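Local coordinates for protein Csm3 (Thermoplasma volcanium, PDB 6AE2) that probably binds the CRISPR RNA and acts as the RNA-cleaving endoribonuclease subunit of the type III-A Csm effector complex in antiviral defence, at residues A[29-34]-A[179-184]. Residues are numbered along the deposited sequence; the frame is centred on the assembly and turned at random.
Sequences NIIYNM and KIILSI
Strands 26-38 and 175-185, neighbours in the main antiparallel sheet, meet where Ile30 pairs with Leu182 and Tyr32 with Ile180, a worked example of how one strand pair serves two unlike faces. In each of these hydrogen-bonded pairs the backbone N-H groups and carbonyls bond both ways; Ile30 N reaches Leu182 O at 2.6 Å and Ile180 N reaches Tyr32 O at 2.9 Å, and the bonds from Leu182 N to Ile30 O and from Tyr32 N to Ile180 O complete the pairs. Ile30, Tyr32, Leu182 and Ile184 face helix 190-205, while Ile180 leans on strand 125-132. Ile30 CD1 touches Ile184 CG1 (3.7 Å), and Leu182 CD1 comes to the edge of the Tyr32 ring at CE2 (4.1 Å). At the other end the Met34 chain runs out extended and bends only at chi3 (57°), bringing SD to 3.7 Å from Ile180 CD1 and laying CE against CG1 of the same isoleucine.

The reverse face is more polar. Ile31 and Ile181 lie side by side, CD1 of Ile31 meeting CG2 of Ile181 at 3.7 Å, while Ile31 CG2 rests on the aliphatic part of Lys179. That long chain turns at its last torsion (chi4 74°), and NZ makes a weak bond to Asn33 OD1 (3.3 Å). Ser183 OG donates to Asn29 OD1 at 2.9 Å from above the amide plane; Trp26 NE1 also donates to this oxygen, and Tyr235 OH bonds Asn29 ND2, so both ends of the amide are held. With strands 125-132 and 220-230 flanking the pair, this is an antiparallel sheet backed by a helix on one face, consistent with the ferredoxin-like (RRM-like) fold of RAMP proteins.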
loop_
_atom_site.group_PDB
_atom_site.type_symbol
_atom_site.label_atom_id
_atom_site.label_comp_id
_atom_site.label_asym_id
_atom_site.label_seq_id
_atom_site.Cartn_x
_atom_site.Cartn_y
_atom_site.Cartn_z
ATOM N N ASN A 29 -24.570 -11.058 17.246
ATOM C CA ASN A 29 -23.660 -10.562 16.228
ATOM C C ASN A 29 -22.707 -9.554 16.856
ATOM O O ASN A 29 -23.098 -8.780 17.736
ATOM C CB ASN A 29 -24.410 -9.903 15.067
ATOM C CG ASN A 29 -25.439 -10.817 14.438
ATOM O OD1 ASN A 29 -25.177 -11.997 14.199
ATOM N ND2 ASN A 29 -26.615 -10.273 14.151
ATOM N N ILE A 30 -21.456 -9.579 16.411
ATOM C CA ILE A 30 -20.479 -8.557 16.760
ATOM C C ILE A 30 -20.349 -7.628 15.563
ATOM O O ILE A 30 -20.054 -8.077 14.449
ATOM C CB ILE A 30 -19.122 -9.170 17.136
ATOM C CG1 ILE A 30 -19.247 -10.033 18.393
ATOM C CG2 ILE A 30 -18.092 -8.077 17.351
ATOM C CD1 ILE A 30 -18.121 -11.028 18.560
ATOM N N ILE A 31 -20.580 -6.337 15.785
ATOM C CA ILE A 31 -20.560 -5.336 14.725
ATOM C C ILE A 31 -19.281 -4.524 14.856
ATOM O O ILE A 31 -18.948 -4.046 15.947
ATOM C CB ILE A 31 -21.798 -4.426 14.784
ATOM C CG1 ILE A 31 -23.081 -5.260 14.843
ATOM C CG2 ILE A 31 -21.828 -3.496 13.587
ATOM C CD1 ILE A 31 -23.175 -6.320 13.774
ATOM N N TYR A 32 -18.562 -4.378 13.745
ATOM C CA TYR A 32 -17.357 -3.559 13.669
ATOM C C TYR A 32 -17.589 -2.462 12.640
ATOM O O TYR A 32 -17.911 -2.753 11.482
ATOM C CB TYR A 32 -16.135 -4.392 13.271
ATOM C CG TYR A 32 -15.620 -5.355 14.319
ATOM C CD1 TYR A 32 -14.859 -4.906 15.392
ATOM C CD2 TYR A 32 -15.865 -6.719 14.217
ATOM C CE1 TYR A 32 -14.375 -5.786 16.348
ATOM C CE2 TYR A 32 -15.385 -7.607 15.163
ATOM C CZ TYR A 32 -14.642 -7.136 16.228
ATOM O OH TYR A 32 -14.165 -8.019 17.171
ATOM N N ASN A 33 -17.424 -1.208 13.054
ATOM C CA ASN A 33 -17.467 -0.080 12.123
ATOM C C ASN A 33 -16.048 0.140 11.616
ATOM O O ASN A 33 -15.271 0.910 12.182
ATOM C CB ASN A 33 -18.040 1.162 12.792
ATOM C CG ASN A 33 -19.547 1.097 12.941
ATOM O OD1 ASN A 33 -20.268 0.836 11.976
ATOM N ND2 ASN A 33 -20.033 1.334 14.154
ATOM N N MET A 34 -15.712 -0.552 10.530
ATOM C CA MET A 34 -14.348 -0.589 10.025
ATOM C C MET A 34 -14.039 0.639 9.175
ATOM O O MET A 34 -14.894 1.134 8.433
ATOM C CB MET A 34 -14.138 -1.866 9.207
ATOM C CG MET A 34 -12.957 -1.840 8.253
ATOM S SD MET A 34 -12.893 -3.321 7.225
ATOM C CE MET A 34 -14.503 -3.264 6.441
ATOM N N LYS A 179 -18.975 -1.866 7.340
ATOM C CA LYS A 179 -19.315 -2.700 8.482
ATOM C C LYS A 179 -18.764 -4.109 8.302
ATOM O O LYS A 179 -18.695 -4.633 7.187
ATOM C CB LYS A 179 -20.833 -2.770 8.676
ATOM C CG LYS A 179 -21.351 -2.103 9.945
ATOM C CD LYS A 179 -22.874 -2.149 10.001
ATOM C CE LYS A 179 -23.430 -1.288 11.127
ATOM N NZ LYS A 179 -23.334 0.166 10.821
ATOM N N ILE A 180 -18.369 -4.716 9.417
ATOM C CA ILE A 180 -18.070 -6.140 9.483
ATOM C C ILE A 180 -18.986 -6.756 10.530
ATOM O O ILE A 180 -19.040 -6.281 11.670
ATOM C CB ILE A 180 -16.594 -6.413 9.827
ATOM C CG1 ILE A 180 -15.676 -5.977 8.686
ATOM C CG2 ILE A 180 -16.385 -7.890 10.148
ATOM C CD1 ILE A 180 -14.212 -6.266 8.955
ATOM N N ILE A 181 -19.707 -7.803 10.143
ATOM C CA ILE A 181 -20.667 -8.465 11.018
ATOM C C ILE A 181 -20.180 -9.880 11.284
ATOM O O ILE A 181 -20.013 -10.678 10.353
ATOM C CB ILE A 181 -22.080 -8.470 10.418
ATOM C CG1 ILE A 181 -22.524 -7.043 10.094
ATOM C CG2 ILE A 181 -23.054 -9.121 11.386
ATOM C CD1 ILE A 181 -23.550 -6.956 8.999
ATOM N N LEU A 182 -19.956 -10.184 12.556
ATOM C CA LEU A 182 -19.523 -11.495 13.013
ATOM C C LEU A 182 -20.663 -12.120 13.806
ATOM O O LEU A 182 -21.091 -11.559 14.820
ATOM C CB LEU A 182 -18.271 -11.374 13.878
ATOM C CG LEU A 182 -16.965 -11.983 13.376
ATOM C CD1 LEU A 182 -15.845 -11.635 14.339
ATOM C CD2 LEU A 182 -17.102 -13.485 13.238
ATOM N N SER A 183 -21.156 -13.266 13.347
ATOM C CA SER A 183 -22.232 -13.977 14.026
ATOM C C SER A 183 -21.642 -15.053 14.929
ATOM O O SER A 183 -20.803 -15.847 14.491
ATOM C CB SER A 183 -23.200 -14.594 13.019
ATOM O OG SER A 183 -23.806 -13.584 12.232
ATOM N N ILE A 184 -22.082 -15.075 16.185
ATOM C CA ILE A 184 -21.546 -15.970 17.203
ATOM C C ILE A 184 -22.642 -16.936 17.623
ATOM O O ILE A 184 -23.756 -16.512 17.956
ATOM C CB ILE A 184 -21.013 -15.196 18.422
ATOM C CG1 ILE A 184 -20.068 -14.078 17.979
ATOM C CG2 ILE A 184 -20.324 -16.142 19.401
ATOM C CD1 ILE A 184 -18.848 -14.564 17.239
#